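Local coordinates for protein alcohol oxidase (PDB 6F74) that binds FAD and probably acts as a VAO-type flavoprotein oxidase, using oxygen to oxidise an organic substrate, at residues W39-N42 with S43-E46; Q413-W416 with S417-W420; K569-D573 with N574-C578. All blocks are in the same frame, centred on the assembly; numbering follows the deposited sequence.

Contact 1: residues W39-N42 with S43-E46; sequences WPDN and SVWE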
loop_
_atom_site.group_PDB
_atom_site.type_symbol
_atom_site.label_atom_id
_atom_site.label_comp_id
_atom_site.label_asym_id
_atom_site.label_seq_id
_atom_site.Cartn_x
_atom_site.Cartn_y
_atom_site.Cartn_z
ATOM N N TRP A 39 14.274 -1.739 30.645
ATOM C CA TRP A 39 13.654 -2.838 29.906
ATOM C C TRP A 39 13.250 -3.915 30.889
ATOM O O TRP A 39 14.052 -4.295 31.713
ATOM C CB TRP A 39 14.625 -3.389 28.859
ATOM C CG TRP A 39 14.042 -4.388 27.909
ATOM C CD1 TRP A 39 14.212 -5.732 27.940
ATOM C CD2 TRP A 39 13.216 -4.108 26.758
ATOM N NE1 TRP A 39 13.540 -6.324 26.902
ATOM C CE2 TRP A 39 12.910 -5.354 26.162
ATOM C CE3 TRP A 39 12.695 -2.926 26.189
ATOM C CZ2 TRP A 39 12.116 -5.465 25.021
ATOM C CZ3 TRP A 39 11.905 -3.022 25.056
ATOM C CH2 TRP A 39 11.611 -4.294 24.478
ATOM N N PRO A 40 12.001 -4.407 30.821
ATOM C CA PRO A 40 11.591 -5.482 31.740
ATOM C C PRO A 40 12.471 -6.737 31.638
ATOM O O PRO A 40 12.841 -7.115 30.529
ATOM C CB PRO A 40 10.155 -5.788 31.305
ATOM C CG PRO A 40 9.707 -4.607 30.531
ATOM C CD PRO A 40 10.934 -4.053 29.877
ATOM N N ASP A 41 12.803 -7.351 32.783
ATOM C CA ASP A 41 13.679 -8.543 32.807
ATOM C C ASP A 41 12.899 -9.795 32.405
ATOM O O ASP A 41 11.690 -9.729 32.190
ATOM C CB ASP A 41 14.399 -8.715 34.173
ATOM C CG ASP A 41 13.462 -9.068 35.322
ATOM O OD1 ASP A 41 12.278 -9.363 35.099
ATOM O OD2 ASP A 41 13.927 -9.062 36.465
ATOM N N ASN A 42 13.581 -10.929 32.294
ATOM C CA ASN A 42 12.956 -12.125 31.751
ATOM C C ASN A 42 11.698 -12.549 32.528
ATOM O O ASN A 42 10.707 -12.943 31.923
ATOM C CB ASN A 42 13.969 -13.276 31.617
ATOM C CG ASN A 42 15.108 -12.967 30.615
ATOM O OD1 ASN A 42 16.266 -13.276 30.887
ATOM N ND2 ASN A 42 14.786 -12.376 29.444
ATOM N N SER A 43 11.711 -12.402 33.857
ATOM C CA SER A 43 10.562 -12.794 34.683
ATOM C C SER A 43 9.296 -11.982 34.360
ATOM O O SER A 43 8.175 -12.515 34.366
ATOM C CB SER A 43 10.913 -12.673 36.170
ATOM O OG SER A 43 11.028 -11.305 36.547
ATOM N N VAL A 44 9.474 -10.692 34.065
ATOM C CA VAL A 44 8.344 -9.819 33.746
ATOM C C VAL A 44 7.724 -10.240 32.418
ATOM O O VAL A 44 6.512 -10.340 32.314
ATOM C CB VAL A 44 8.746 -8.316 33.744
ATOM C CG1 VAL A 44 7.594 -7.419 33.238
ATOM C CG2 VAL A 44 9.173 -7.901 35.151
ATOM N N TRP A 45 8.554 -10.502 31.416
ATOM C CA TRP A 45 8.065 -10.975 30.117
ATOM C C TRP A 45 7.360 -12.316 30.231
ATOM O O TRP A 45 6.313 -12.540 29.589
ATOM C CB TRP A 45 9.200 -11.053 29.092
ATOM C CG TRP A 45 9.708 -9.695 28.644
ATOM C CD1 TRP A 45 10.891 -9.124 28.975
ATOM C CD2 TRP A 45 9.049 -8.772 27.776
ATOM N NE1 TRP A 45 11.021 -7.888 28.377
ATOM C CE2 TRP A 45 9.899 -7.649 27.627
ATOM C CE3 TRP A 45 7.819 -8.777 27.095
ATOM C CZ2 TRP A 45 9.552 -6.539 26.846
ATOM C CZ3 TRP A 45 7.486 -7.679 26.308
ATOM C CH2 TRP A 45 8.357 -6.576 26.196
ATOM N N GLU A 46 7.926 -13.215 31.046
ATOM C CA GLU A 46 7.348 -14.529 31.247
ATOM C C GLU A 46 5.953 -14.448 31.919
ATOM O O GLU A 46 5.009 -15.105 31.487
ATOM C CB GLU A 46 8.324 -15.358 32.072
ATOM C CG GLU A 46 7.962 -16.826 32.325
ATOM C CD GLU A 46 9.078 -17.542 33.071
ATOM O OE1 GLU A 46 10.280 -17.140 32.857
ATOM O OE2 GLU A 46 8.784 -18.479 33.890
#
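Trp39 and Trp45 meet at the start of helix 42-52, with Pro40 wedged beside them. Trp39 CG lies opposite the backbone N (chi1 -172°), which swings its ring towards the helix; Trp45 leans back to it with CG beside its own backbone N. The two side chains cross at about a right angle, and the five-membered rings are oblique, with planes at 40°. Trp45 CZ2 lies over the outer part of one Trp39 face, 3.3 Å from Trp39 CZ2. Pro40 CB makes an off-centre CH-pi approach to the five-membered ring of Trp45 and also touches Val44 CG1, 3.6 Å away. Pro40 O lies at the edge of the Trp45 ring, near its plane, 2.9 Å from Trp45 NE1.

Asp41 is the N-cap. Its CG sits between the backbone N and the carbonyl carbon (chi1 68°), bringing OD1 over the first turn. There OD1 accepts from Ser43 OG at 2.7 Å on the syn side and from Val44 N at 3.3 Å. Behind it a weak Trp45 N to Asp41 O bond is followed by Glu46 N to Asn42 O, 2.9 Å long.

Tyr128 stacks on Trp45, and Phe144 also meets its ring. Were Trp45 an alanine, a gap would probably open beside Pro40 and Trp39 would be less firmly held. The chemistry is thus divided: a carboxylate on the exposed side accepts from the Val44 amide of the first turn, consistent with a favourable charge at the helix start, while indoles and proline close the inner side by largely apolar packing.

Contact 2: residues Q413-W416 with S417-W420; sequences QDYW and SFYW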
loop_
_atom_site.group_PDB
_atom_site.type_symbol
_atom_site.label_atom_id
_atom_site.label_comp_id
_atom_site.label_asym_id
_atom_site.label_seq_id
_atom_site.Cartn_x
_atom_site.Cartn_y
_atom_site.Cartn_z
ATOM N N GLN A 413 -18.612 -12.165 -17.822
ATOM C CA GLN A 413 -20.060 -12.026 -17.507
ATOM C C GLN A 413 -20.385 -11.610 -16.042
ATOM O O GLN A 413 -21.556 -11.537 -15.667
ATOM C CB GLN A 413 -20.825 -13.299 -17.877
ATOM C CG GLN A 413 -20.589 -13.767 -19.310
ATOM C CD GLN A 413 -20.899 -12.697 -20.363
ATOM O OE1 GLN A 413 -22.048 -12.322 -20.522
ATOM N NE2 GLN A 413 -19.878 -12.197 -21.091
ATOM N N ASP A 414 -19.358 -11.321 -15.243
ATOM C CA ASP A 414 -19.534 -10.680 -13.920
ATOM C C ASP A 414 -18.226 -10.123 -13.420
ATOM O O ASP A 414 -17.177 -10.300 -14.056
ATOM C CB ASP A 414 -20.174 -11.643 -12.859
ATOM C CG ASP A 414 -19.144 -12.442 -12.067
ATOM O OD1 ASP A 414 -18.418 -13.239 -12.682
ATOM O OD2 ASP A 414 -19.060 -12.282 -10.829
ATOM N N TYR A 415 -18.267 -9.433 -12.291
ATOM C CA TYR A 415 -17.073 -8.847 -11.743
ATOM C C TYR A 415 -16.007 -9.894 -11.352
ATOM O O TYR A 415 -14.805 -9.712 -11.596
ATOM C CB TYR A 415 -17.415 -7.987 -10.524
ATOM C CG TYR A 415 -16.191 -7.331 -9.951
ATOM C CD1 TYR A 415 -15.606 -6.242 -10.605
ATOM C CD2 TYR A 415 -15.591 -7.807 -8.791
ATOM C CE1 TYR A 415 -14.490 -5.613 -10.100
ATOM C CE2 TYR A 415 -14.451 -7.204 -8.277
ATOM C CZ TYR A 415 -13.897 -6.107 -8.940
ATOM O OH TYR A 415 -12.782 -5.476 -8.452
ATOM N N TRP A 416 -16.443 -10.967 -10.701
ATOM C CA TRP A 416 -15.498 -11.883 -10.081
ATOM C C TRP A 416 -14.744 -12.766 -11.038
ATOM O O TRP A 416 -13.554 -13.003 -10.802
ATOM C CB TRP A 416 -16.158 -12.708 -8.994
ATOM C CG TRP A 416 -16.582 -11.823 -7.880
ATOM C CD1 TRP A 416 -17.859 -11.485 -7.550
ATOM C CD2 TRP A 416 -15.731 -11.097 -7.003
ATOM N NE1 TRP A 416 -17.851 -10.598 -6.508
ATOM C CE2 TRP A 416 -16.556 -10.350 -6.148
ATOM C CE3 TRP A 416 -14.339 -10.994 -6.861
ATOM C CZ2 TRP A 416 -16.044 -9.516 -5.163
ATOM C CZ3 TRP A 416 -13.832 -10.162 -5.881
ATOM C CH2 TRP A 416 -14.681 -9.428 -5.048
ATOM N N SER A 417 -15.388 -13.240 -12.103
ATOM C CA SER A 417 -14.653 -13.993 -13.135
ATOM C C SER A 417 -13.612 -13.063 -13.791
ATOM O O SER A 417 -12.485 -13.487 -14.087
ATOM C CB SER A 417 -15.604 -14.588 -14.180
ATOM O OG SER A 417 -16.286 -13.565 -14.918
ATOM N N PHE A 418 -13.995 -11.798 -13.982
ATOM C CA PHE A 418 -13.095 -10.761 -14.470
ATOM C C PHE A 418 -11.939 -10.554 -13.493
ATOM O O PHE A 418 -10.774 -10.503 -13.904
ATOM C CB PHE A 418 -13.832 -9.418 -14.728
ATOM C CG PHE A 418 -12.973 -8.209 -14.456
ATOM C CD1 PHE A 418 -11.948 -7.865 -15.325
ATOM C CD2 PHE A 418 -13.137 -7.460 -13.288
ATOM C CE1 PHE A 418 -11.105 -6.781 -15.044
ATOM C CE2 PHE A 418 -12.306 -6.385 -13.003
ATOM C CZ PHE A 418 -11.294 -6.036 -13.883
ATOM N N TYR A 419 -12.272 -10.401 -12.214
ATOM C CA TYR A 419 -11.292 -10.022 -11.214
ATOM C C TYR A 419 -10.181 -11.044 -11.183
ATOM O O TYR A 419 -8.998 -10.701 -11.222
ATOM C CB TYR A 419 -11.900 -9.882 -9.810
ATOM C CG TYR A 419 -10.854 -9.545 -8.781
ATOM C CD1 TYR A 419 -10.390 -8.232 -8.630
ATOM C CD2 TYR A 419 -10.244 -10.535 -8.043
ATOM C CE1 TYR A 419 -9.387 -7.924 -7.714
ATOM C CE2 TYR A 419 -9.244 -10.246 -7.131
ATOM C CZ TYR A 419 -8.816 -8.937 -6.969
ATOM O OH TYR A 419 -7.780 -8.660 -6.073
ATOM N N TRP A 420 -10.573 -12.300 -11.076
ATOM C CA TRP A 420 -9.597 -13.372 -10.909
ATOM C C TRP A 420 -8.794 -13.653 -12.177
ATOM O O TRP A 420 -7.654 -14.121 -12.093
ATOM C CB TRP A 420 -10.276 -14.630 -10.384
ATOM C CG TRP A 420 -10.801 -14.429 -8.946
ATOM C CD1 TRP A 420 -12.109 -14.412 -8.525
ATOM C CD2 TRP A 420 -10.014 -14.193 -7.785
ATOM N NE1 TRP A 420 -12.174 -14.184 -7.170
ATOM C CE2 TRP A 420 -10.899 -14.074 -6.689
ATOM C CE3 TRP A 420 -8.625 -14.103 -7.553
ATOM C CZ2 TRP A 420 -10.448 -13.851 -5.387
ATOM C CZ3 TRP A 420 -8.176 -13.886 -6.266
ATOM C CH2 TRP A 420 -9.085 -13.772 -5.190
#
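The first turns of helix 415-422 are wound by the backbone bonds Tyr419 N to Tyr415 O (2.7 Å) and Trp420 N to Trp416 O. Asp414 is the N-cap and grips the start of the helix with both oxygens. OD1 takes Ser417 N at 3.1 Å (165° at the hydrogen) and also Ser417 OG, the two donors arriving from the same face of the carboxylate; OD2 receives Trp416 N at 2.9 Å from well above that plane and has a further partner in Asn307 ND2.

Beyond the cap the helix carries an aromatic cluster. Phe418 turns its edge to the face of Tyr415 in an offset edge-to-face pair, CE2 reaching Tyr415 CE1 at 3.7 Å. With CG anti to the backbone N in both (chi1 -178° and 178°), Tyr415 and Tyr419 run side by side, pointing the same way, their rings mutually inclined and overlapping little. Trp416 presents its edge to the face of Tyr419, with ring centroids 5.8 Å apart, and lies alongside Trp420, Trp416 CE3 being 3.9 Å from Trp420 NE1.

The polar ends reach residues of the FAD-binding part of the chain: Trp416 NE1 donates to Val224 O, and Tyr419 OH is hydrogen-bonded to Gly229 O, next to the FAD-binding Gly230. Tyr216 meets both Trp416 and Tyr419 edge-to-face, and the Tyr419 side chain stands about 7 Å from the bound FAD.

Contact 3: residues K569-D573 with N574-C578; sequences KYDPD and NIFFC. With GOL (glycerol), chain L.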
loop_
_atom_site.group_PDB
_atom_site.type_symbol
_atom_site.label_atom_id
_atom_site.label_comp_id
_atom_site.label_asym_id
_atom_site.label_seq_id
_atom_site.Cartn_x
_atom_site.Cartn_y
_atom_site.Cartn_z
ATOM N N LYS A 569 -5.929 14.950 19.639
ATOM C CA LYS A 569 -7.093 14.656 20.493
ATOM C C LYS A 569 -7.108 13.193 20.946
ATOM O O LYS A 569 -7.168 12.921 22.135
ATOM C CB LYS A 569 -8.401 14.976 19.746
ATOM C CG LYS A 569 -9.688 14.670 20.512
ATOM C CD LYS A 569 -10.913 15.046 19.708
ATOM C CE LYS A 569 -12.202 14.541 20.352
ATOM N NZ LYS A 569 -13.380 14.852 19.497
ATOM N N TYR A 570 -7.032 12.262 20.002
ATOM C CA TYR A 570 -7.262 10.845 20.267
ATOM C C TYR A 570 -6.026 10.045 20.695
ATOM O O TYR A 570 -6.164 9.002 21.340
ATOM C CB TYR A 570 -7.906 10.187 19.042
ATOM C CG TYR A 570 -9.328 10.645 18.828
ATOM C CD1 TYR A 570 -10.361 10.110 19.608
ATOM C CD2 TYR A 570 -9.644 11.605 17.873
ATOM C CE1 TYR A 570 -11.679 10.507 19.435
ATOM C CE2 TYR A 570 -10.965 12.012 17.692
ATOM C CZ TYR A 570 -11.980 11.450 18.472
ATOM O OH TYR A 570 -13.287 11.833 18.309
ATOM N N ASP A 571 -4.838 10.515 20.304
ATOM C CA ASP A 571 -3.594 9.933 20.754
ATOM C C ASP A 571 -2.587 11.005 21.159
ATOM O O ASP A 571 -1.591 11.195 20.475
ATOM C CB ASP A 571 -3.027 9.037 19.657
ATOM C CG ASP A 571 -1.862 8.182 20.130
ATOM O OD1 ASP A 571 -1.653 8.026 21.346
ATOM O OD2 ASP A 571 -1.157 7.667 19.257
ATOM N N PRO A 572 -2.840 11.707 22.287
ATOM C CA PRO A 572 -1.944 12.786 22.694
ATOM C C PRO A 572 -0.493 12.366 22.983
ATOM O O PRO A 572 0.421 13.175 22.840
ATOM C CB PRO A 572 -2.611 13.378 23.952
ATOM C CG PRO A 572 -3.652 12.411 24.376
ATOM C CD PRO A 572 -3.982 11.548 23.201
ATOM N N ASP A 573 -0.298 11.128 23.417
ATOM C CA ASP A 573 1.039 10.624 23.796
ATOM C C ASP A 573 1.749 9.934 22.656
ATOM O O ASP A 573 2.924 9.579 22.778
ATOM C CB ASP A 573 0.954 9.693 25.011
ATOM C CG ASP A 573 0.438 10.387 26.232
ATOM O OD1 ASP A 573 0.690 11.588 26.334
ATOM O OD2 ASP A 573 -0.243 9.758 27.076
ATOM N N ASN A 574 1.034 9.767 21.544
ATOM C CA ASN A 574 1.560 9.151 20.334
ATOM C C ASN A 574 2.012 7.723 20.608
ATOM O O ASN A 574 3.115 7.293 20.207
ATOM C CB ASN A 574 2.665 9.986 19.711
ATOM C CG ASN A 574 2.699 9.876 18.211
ATOM O OD1 ASN A 574 2.199 8.913 17.652
ATOM N ND2 ASN A 574 3.235 10.911 17.537
ATOM N N ILE A 575 1.123 6.993 21.280
ATOM C CA ILE A 575 1.315 5.596 21.539
ATOM C C ILE A 575 1.391 4.817 20.233
ATOM O O ILE A 575 2.062 3.778 20.182
ATOM C CB ILE A 575 0.192 5.034 22.476
ATOM C CG1 ILE A 575 0.142 5.802 23.806
ATOM C CG2 ILE A 575 0.368 3.545 22.746
ATOM C CD1 ILE A 575 1.473 5.937 24.529
ATOM N N PHE A 576 0.740 5.331 19.179
ATOM C CA PHE A 576 0.705 4.661 17.905
ATOM C C PHE A 576 1.600 5.283 16.853
ATOM O O PHE A 576 1.306 5.186 15.652
ATOM C CB PHE A 576 -0.741 4.584 17.418
ATOM C CG PHE A 576 -1.694 3.999 18.425
ATOM C CD1 PHE A 576 -1.435 2.772 18.995
ATOM C CD2 PHE A 576 -2.867 4.647 18.752
ATOM C CE1 PHE A 576 -2.324 2.208 19.912
ATOM C CE2 PHE A 576 -3.742 4.112 19.687
ATOM C CZ PHE A 576 -3.478 2.875 20.256
ATOM N N PHE A 577 2.710 5.877 17.293
ATOM C CA PHE A 577 3.696 6.462 16.396
ATOM C C PHE A 577 3.993 5.547 15.230
ATOM O O PHE A 577 4.224 4.360 15.422
ATOM C CB PHE A 577 5.024 6.769 17.088
ATOM C CG PHE A 577 6.083 7.269 16.146
ATOM C CD1 PHE A 577 6.161 8.636 15.820
ATOM C CD2 PHE A 577 6.946 6.398 15.523
ATOM C CE1 PHE A 577 7.104 9.104 14.933
ATOM C CE2 PHE A 577 7.886 6.857 14.616
ATOM C CZ PHE A 577 7.955 8.213 14.316
ATOM N N CYS A 578 3.941 6.096 14.027
ATOM C CA CYS A 578 4.556 5.449 12.888
ATOM C C CYS A 578 5.214 6.477 11.987
ATOM O O CYS A 578 4.847 7.666 11.967
ATOM C CB CYS A 578 3.601 4.519 12.118
ATOM S SG CYS A 578 1.913 5.128 11.928
HETATM C C1 GOL L . 1.581 14.766 17.613
HETATM O O1 GOL L . 1.471 16.169 17.904
HETATM C C2 GOL L . 1.868 14.028 18.914
HETATM O O2 GOL L . 3.148 13.399 18.798
HETATM C C3 GOL L . 0.839 12.960 19.269
HETATM O O3 GOL L . -0.533 13.379 19.164
#
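Asp571, just past the end of helix 560-570, reaches forward with its carboxylate to the amides of Ile575 and Phe576. Its CG is anti to the backbone N (chi1 -169°), a setting that carries the group across the turn. OD1 accepts from Ile575 N at 3.0 Å on its syn side, slightly out of plane, while OD2 uses its syn lone pair for Phe576 N, also at 3.0 Å and fairly straight (163°). Two neighbouring amides thus fix both oxygens and hold the carboxylate against rotation. The backbone beneath forms a type I beta turn from Asp571 to Asn574, closed by Asn574 N to Asp571 O at 3.2 Å, and a second one follows from Asn574 to Phe577. Lys567 NZ adds a salt bridge to Asp571 OD2 and a hydrogen bond to Asn574 OD1, so the buried charge is probably balanced. Phe576 packs along this site, CD2 lying 3.5 Å from Asp571 OD2.

The outer side is looser. Asp573 is exposed and its carboxylate points off from the turn; its CB merely touches Ile575 CD1, at 3.8 Å. Glycerol, probably from the crystallisation liquor, bridges the turn: its O3 donates to Asp571 O, and Asn574 ND2 donates to its O2 at 2.8 Å.

Within the berberine-like region, the turns lead the chain from helix 560-570 past helix 135-147, where Ile575 and Phe576 rest on Leu142. The chain then reaches Cys578, which touches FAD and is disulfide-bonded to Cys581, ahead of strand 587-588.

How the contacts relate
All three contacts are local turns in which an aspartate side chain accepts hydrogen bonds from one or two backbone amides, but they lie far apart. Contacts 1 and 2 begin helices, 42-52 and 415-422, with an N-cap; contact 3 follows the end of helix 560-570 and braces a pair of beta turns. Contact 1 lies at the periphery, away from the annotated sites, with two of its eight residues buried and four exposed. Contact 2, the most aromatic, has four of eight buried and comes to about 7 Å from FAD, whereas contact 3 leads to Cys578, which touches it. The centres of contacts 2 and 3 are 41 Å apart, on opposite sides of the chain's centre; contacts 1 and 3 share a side.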